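Local atomic coordinates of TT1561 protein (Thermus thermophilus, PDB entry 1UF3), a protein that is of unknown function but binds calcium and probably acts as a phosphoesterase of the calcineurin-like metallophosphoesterase superfamily. Residues Arg6-Thr11 with Ala35-Gly40; Lys162-Gln167 with Lys192-Gly197. One frame throughout, in Å; residues are numbered along the deposited sequence.

Interaction 1 of 2, residues Arg6-Thr11 with Ala35-Gly40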
loop_
_atom_site.group_PDB
_atom_site.type_symbol
_atom_site.label_atom_id
_atom_site.label_comp_id
_atom_site.label_asym_id
_atom_site.label_seq_id
_atom_site.Cartn_x
_atom_site.Cartn_y
_atom_site.Cartn_z
ATOM N N ARG A 6 -7.742 -1.053 -14.722
ATOM C CA ARG A 6 -8.904 -1.913 -14.896
ATOM C C ARG A 6 -10.173 -1.061 -14.975
ATOM O O ARG A 6 -11.053 -1.335 -15.792
ATOM C CB ARG A 6 -9.063 -2.921 -13.744
ATOM C CG ARG A 6 -10.336 -3.786 -13.915
ATOM C CD ARG A 6 -10.415 -5.030 -12.997
ATOM N NE ARG A 6 -11.745 -5.635 -13.088
ATOM C CZ ARG A 6 -12.273 -6.483 -12.204
ATOM N NH1 ARG A 6 -11.584 -6.865 -11.134
ATOM N NH2 ARG A 6 -13.530 -6.907 -12.363
ATOM N N TYR A 7 -10.257 -0.035 -14.122
ATOM C CA TYR A 7 -11.409 0.853 -14.081
ATOM C C TYR A 7 -11.068 2.240 -14.575
ATOM O O TYR A 7 -10.062 2.828 -14.171
ATOM C CB TYR A 7 -11.963 0.933 -12.661
ATOM C CG TYR A 7 -12.410 -0.404 -12.162
ATOM C CD1 TYR A 7 -11.525 -1.253 -11.482
ATOM C CD2 TYR A 7 -13.694 -0.874 -12.459
ATOM C CE1 TYR A 7 -11.910 -2.536 -11.115
ATOM C CE2 TYR A 7 -14.084 -2.160 -12.108
ATOM C CZ TYR A 7 -13.184 -2.990 -11.438
ATOM O OH TYR A 7 -13.560 -4.273 -11.134
ATOM N N ILE A 8 -11.908 2.759 -15.460
ATOM C CA ILE A 8 -11.698 4.079 -16.019
ATOM C C ILE A 8 -12.891 4.981 -15.753
ATOM O O ILE A 8 -14.038 4.622 -16.086
ATOM C CB ILE A 8 -11.498 4.000 -17.514
ATOM C CG1 ILE A 8 -10.272 3.146 -17.852
ATOM C CG2 ILE A 8 -11.358 5.371 -18.095
ATOM C CD1 ILE A 8 -10.264 2.785 -19.317
ATOM N N LEU A 9 -12.623 6.136 -15.138
ATOM C CA LEU A 9 -13.653 7.142 -14.867
ATOM C C LEU A 9 -13.709 7.971 -16.161
ATOM O O LEU A 9 -12.685 8.509 -16.625
ATOM C CB LEU A 9 -13.236 8.006 -13.670
ATOM C CG LEU A 9 -14.215 9.068 -13.176
ATOM C CD1 LEU A 9 -15.524 8.408 -12.786
ATOM C CD2 LEU A 9 -13.593 9.805 -11.973
ATOM N N ALA A 10 -14.890 8.048 -16.764
ATOM C CA ALA A 10 -15.048 8.743 -18.038
ATOM C C ALA A 10 -16.269 9.666 -18.161
ATOM O O ALA A 10 -17.265 9.489 -17.474
ATOM C CB ALA A 10 -15.081 7.712 -19.158
ATOM N N THR A 11 -16.163 10.633 -19.061
ATOM C CA THR A 11 -17.225 11.601 -19.306
ATOM C C THR A 11 -16.820 12.405 -20.524
ATOM O O THR A 11 -15.671 12.301 -21.008
ATOM C CB THR A 11 -17.410 12.565 -18.112
ATOM O OG1 THR A 11 -18.607 13.322 -18.301
ATOM C CG2 THR A 11 -16.238 13.548 -18.022
ATOM N N ALA A 35 -7.769 5.223 -13.914
ATOM C CA ALA A 35 -7.483 6.229 -14.904
ATOM C C ALA A 35 -8.729 7.086 -15.191
ATOM O O ALA A 35 -9.829 6.768 -14.731
ATOM C CB ALA A 35 -6.999 5.580 -16.148
ATOM N N ILE A 36 -8.534 8.169 -15.939
ATOM C CA ILE A 36 -9.617 9.063 -16.304
ATOM C C ILE A 36 -9.488 9.313 -17.795
ATOM O O ILE A 36 -8.378 9.486 -18.314
ATOM C CB ILE A 36 -9.498 10.437 -15.598
ATOM C CG1 ILE A 36 -9.836 10.311 -14.117
ATOM C CG2 ILE A 36 -10.360 11.462 -16.318
ATOM C CD1 ILE A 36 -9.559 11.567 -13.279
ATOM N N ALA A 37 -10.616 9.297 -18.495
ATOM C CA ALA A 37 -10.616 9.578 -19.918
ATOM C C ALA A 37 -11.664 10.665 -20.104
ATOM O O ALA A 37 -12.792 10.537 -19.627
ATOM C CB ALA A 37 -10.971 8.340 -20.716
ATOM N N LEU A 38 -11.295 11.748 -20.777
ATOM C CA LEU A 38 -12.244 12.841 -20.948
ATOM C C LEU A 38 -12.276 13.374 -22.380
ATOM O O LEU A 38 -11.246 13.735 -22.967
ATOM C CB LEU A 38 -11.921 13.942 -19.931
ATOM C CG LEU A 38 -12.892 15.116 -19.786
ATOM C CD1 LEU A 38 -12.663 15.891 -18.458
ATOM C CD2 LEU A 38 -12.709 15.985 -20.994
ATOM N N ILE A 39 -13.487 13.386 -22.936
ATOM C CA ILE A 39 -13.746 13.821 -24.300
ATOM C C ILE A 39 -14.309 15.242 -24.300
ATOM O O ILE A 39 -15.157 15.552 -23.477
ATOM C CB ILE A 39 -14.795 12.891 -24.981
ATOM C CG1 ILE A 39 -14.375 11.415 -24.871
ATOM C CG2 ILE A 39 -14.917 13.248 -26.442
ATOM C CD1 ILE A 39 -13.147 11.060 -25.709
ATOM N N GLY A 40 -13.854 16.092 -25.225
ATOM C CA GLY A 40 -14.356 17.464 -25.277
ATOM C C GLY A 40 -15.842 17.525 -25.639
ATOM O O GLY A 40 -16.481 16.486 -25.771
#

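Interaction 2 of 2, residues Lys162-Gln167 with Lys192-Gly197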
loop_
_atom_site.group_PDB
_atom_site.type_symbol
_atom_site.label_atom_id
_atom_site.label_comp_id
_atom_site.label_asym_id
_atom_site.label_seq_id
_atom_site.Cartn_x
_atom_site.Cartn_y
_atom_site.Cartn_z
ATOM N N LYS A 162 -26.349 1.143 -35.595
ATOM C CA LYS A 162 -27.795 1.018 -35.471
ATOM C C LYS A 162 -28.263 1.026 -34.017
ATOM O O LYS A 162 -29.394 1.416 -33.719
ATOM C CB LYS A 162 -28.278 -0.247 -36.199
ATOM C CG LYS A 162 -28.002 -0.224 -37.702
ATOM C CD LYS A 162 -28.931 -1.168 -38.473
ATOM C CE LYS A 162 -28.706 -1.061 -39.984
ATOM N NZ LYS A 162 -29.675 -1.889 -40.775
ATOM N N GLY A 163 -27.391 0.613 -33.107
ATOM C CA GLY A 163 -27.757 0.618 -31.706
ATOM C C GLY A 163 -27.554 1.980 -31.052
ATOM O O GLY A 163 -28.480 2.506 -30.445
ATOM N N LEU A 164 -26.360 2.560 -31.202
ATOM C CA LEU A 164 -25.994 3.857 -30.596
ATOM C C LEU A 164 -26.418 5.152 -31.292
ATOM O O LEU A 164 -26.835 6.107 -30.633
ATOM C CB LEU A 164 -24.470 3.936 -30.400
ATOM C CG LEU A 164 -23.776 3.017 -29.398
ATOM C CD1 LEU A 164 -22.280 3.259 -29.445
ATOM C CD2 LEU A 164 -24.296 3.289 -28.009
ATOM N N ASN A 165 -26.265 5.204 -32.608
ATOM C CA ASN A 165 -26.612 6.402 -33.365
ATOM C C ASN A 165 -26.650 6.142 -34.868
ATOM O O ASN A 165 -25.610 6.112 -35.544
ATOM C CB ASN A 165 -25.612 7.529 -33.063
ATOM C CG ASN A 165 -25.968 8.836 -33.766
ATOM O OD1 ASN A 165 -26.824 8.874 -34.653
ATOM N ND2 ASN A 165 -25.297 9.912 -33.378
ATOM N N GLU A 166 -27.876 5.981 -35.366
ATOM C CA GLU A 166 -28.196 5.722 -36.768
ATOM C C GLU A 166 -27.690 6.833 -37.687
ATOM O O GLU A 166 -27.589 6.648 -38.901
ATOM C CB GLU A 166 -29.728 5.576 -36.896
ATOM C CG GLU A 166 -30.284 5.477 -38.312
ATOM C CD GLU A 166 -30.051 4.117 -38.949
ATOM O OE1 GLU A 166 -30.540 3.103 -38.396
ATOM O OE2 GLU A 166 -29.385 4.064 -40.010
ATOM N N GLN A 167 -27.380 7.990 -37.106
ATOM C CA GLN A 167 -26.874 9.130 -37.881
ATOM C C GLN A 167 -25.382 9.372 -37.602
ATOM O O GLN A 167 -24.846 10.452 -37.879
ATOM C CB GLN A 167 -27.675 10.402 -37.556
ATOM C CG GLN A 167 -29.191 10.298 -37.822
ATOM C CD GLN A 167 -29.528 9.803 -39.234
ATOM O OE1 GLN A 167 -29.148 10.418 -40.236
ATOM N NE2 GLN A 167 -30.242 8.684 -39.312
ATOM N N LYS A 192 -24.278 4.951 -22.274
ATOM C CA LYS A 192 -24.697 3.725 -22.936
ATOM C C LYS A 192 -23.521 3.137 -23.679
ATOM O O LYS A 192 -22.500 3.801 -23.887
ATOM C CB LYS A 192 -25.839 3.982 -23.918
ATOM C CG LYS A 192 -25.402 4.421 -25.283
ATOM C CD LYS A 192 -25.610 5.889 -25.487
ATOM C CE LYS A 192 -27.078 6.251 -25.472
ATOM N NZ LYS A 192 -27.237 7.721 -25.620
ATOM N N HIS A 193 -23.665 1.891 -24.099
ATOM C CA HIS A 193 -22.571 1.247 -24.787
ATOM C C HIS A 193 -23.040 0.086 -25.629
ATOM O O HIS A 193 -24.072 -0.531 -25.349
ATOM C CB HIS A 193 -21.541 0.780 -23.749
ATOM C CG HIS A 193 -22.073 -0.233 -22.785
ATOM N ND1 HIS A 193 -21.836 -1.585 -22.919
ATOM C CD2 HIS A 193 -22.829 -0.095 -21.672
ATOM C CE1 HIS A 193 -22.419 -2.236 -21.928
ATOM N NE2 HIS A 193 -23.031 -1.355 -21.156
ATOM N N GLU A 194 -22.263 -0.218 -26.657
ATOM C CA GLU A 194 -22.578 -1.324 -27.548
ATOM C C GLU A 194 -21.285 -1.890 -28.100
ATOM O O GLU A 194 -20.237 -1.270 -27.976
ATOM C CB GLU A 194 -23.423 -0.820 -28.721
ATOM C CG GLU A 194 -24.807 -0.351 -28.338
ATOM C CD GLU A 194 -25.812 -1.482 -28.415
ATOM O OE1 GLU A 194 -25.843 -2.324 -27.494
ATOM O OE2 GLU A 194 -26.551 -1.537 -29.423
HETATM N N MSE A 195 -21.364 -3.072 -28.700
HETATM C CA MSE A 195 -20.199 -3.667 -29.327
HETATM C C MSE A 195 -20.297 -3.345 -30.817
HETATM O O MSE A 195 -21.393 -3.327 -31.388
HETATM C CB MSE A 195 -20.195 -5.192 -29.161
HETATM C CG MSE A 195 -20.143 -5.683 -27.730
HETATM SE SE MSE A 195 -18.473 -5.201 -26.831
HETATM C CE MSE A 195 -17.206 -5.795 -28.138
ATOM N N LEU A 196 -19.149 -3.066 -31.426
ATOM C CA LEU A 196 -19.040 -2.797 -32.852
ATOM C C LEU A 196 -17.932 -3.770 -33.229
ATOM O O LEU A 196 -16.727 -3.463 -33.110
ATOM C CB LEU A 196 -18.597 -1.353 -33.121
ATOM C CG LEU A 196 -18.796 -0.861 -34.567
ATOM C CD1 LEU A 196 -18.622 0.651 -34.632
ATOM C CD2 LEU A 196 -17.821 -1.582 -35.523
ATOM N N GLY A 197 -18.346 -4.960 -33.655
ATOM C CA GLY A 197 -17.383 -5.988 -33.989
ATOM C C GLY A 197 -16.810 -6.402 -32.652
ATOM O O GLY A 197 -17.551 -6.609 -31.692
#

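Interaction 1 of 2, residues Arg6-Thr11 with Ala35-Gly40
Ile8 and Ala35, Leu9 and Ile36, Ala10 and Ala37, and Thr11 and Leu38 pair in register along two parallel strands, 7-11 and 35-39, whose axes come within 4.5 Å at an angle of 25°. In the middle Leu9 N gives to Ala35 O and Leu9 O receives Ala37 N, both at 2.9 Å. Ile39 N reaches Thr11 O almost straight (171°), whereas the bonds Ala35 N to Tyr7 O and Thr11 N to Ala37 O are weak.

Ile8 shows how the side chains mesh. Its CB stands back and the branches do the touching: CG2, anti to the backbone N, reaches 4.0 Å from Ala37 CB, CG1 lies 4.4 Å from Ala35 CB, and CD1, at the tip, leads away from strand 35-39 and touches neither alanine. Small alanines suit this face, because Leu183 and Leu185 of strand 183-186 press on it. On the other face Leu9 CB lies 4.1 Å from Ile36 CG1, and Thr11 CG2 sits beside Leu38 CG at 4.1 Å; Phe24 of helix 18-25 touches Leu9, Thr11 and Ile36, and Leu21 touches Leu38. Thr11 turns OG1 to the carbonyl oxygen of Glu211, which satisfies its buried hydroxyl.

Two adjacent parallel strands joined through helices 18-25 and 27-31 form a beta-alpha-beta crossover, here at the centre of the metallophosphoesterase fold.

Interaction 2 of 2, residues Lys162-Gln167 with Lys192-Gly197
No backbone hydrogen bond joins the loop Lys162-Gln167 to strand 192-196; Leu164 and Glu194 come nearest, with CA atoms 6.9 Å apart, and side chains bridge the gap. Leu164 and Glu194 run alongside each other, head to tail, with Leu164 CG 3.7 Å from Glu194 CG. The leucine CG stands anti to its own carbonyl carbon (chi1 -67°), and from it the CD2 methyl also comes within 3.7 Å of Glu194 CG. The aliphatic CB and CG of a charged residue thus make an apolar seat; Lys192 is nearby, though its fit against the leucine is doubtful, and its NZ turns off to the carbonyl oxygen of Gly190. Strand 192-196 belongs to an antiparallel beta hairpin with strand 199-203, whose Val201 also touches Leu164. An alanine in place of Leu164 would probably leave Glu194 CG and Val201 without their apolar partner and weaken the loop's hold on the hairpin. Glu194 bends at chi2 (-91°), bringing OE2 within 3.4 Å of Gly163 CA; glycine fits there because a CB would run into that oxygen. His161 ties loop to strand, its ND1 accepting from the N atoms of Gly163 and Leu164 and its NE2 bonded to Met195 O. Beyond the contact, Asn165 OD1 accepts from Gln167 N at 2.7 Å, an Asx turn.

Overall arrangement
Interaction 1 closes before interaction 2 opens along the chain, and the two do not touch: their centres lie about 19 Å apart and their nearest atoms about 10 Å. Interaction 1 lies within one mixed sheet, its centre about 7 Å from the centre of the chain; interaction 2 sets the loop after strand 151-155 against an outlying strand, 192-196, of the other, about 17 Å from that centre. Strand 183-186 links them: it packs against the first pair and is bonded to strand 199-203, the partner of 192-196. The sheets thus meet face to face, as in the calcineurin-like sandwich, with interaction 1 in the core and interaction 2 at its edge. Calcium lies near the Tyr7 end of interaction 1, away from interaction 2.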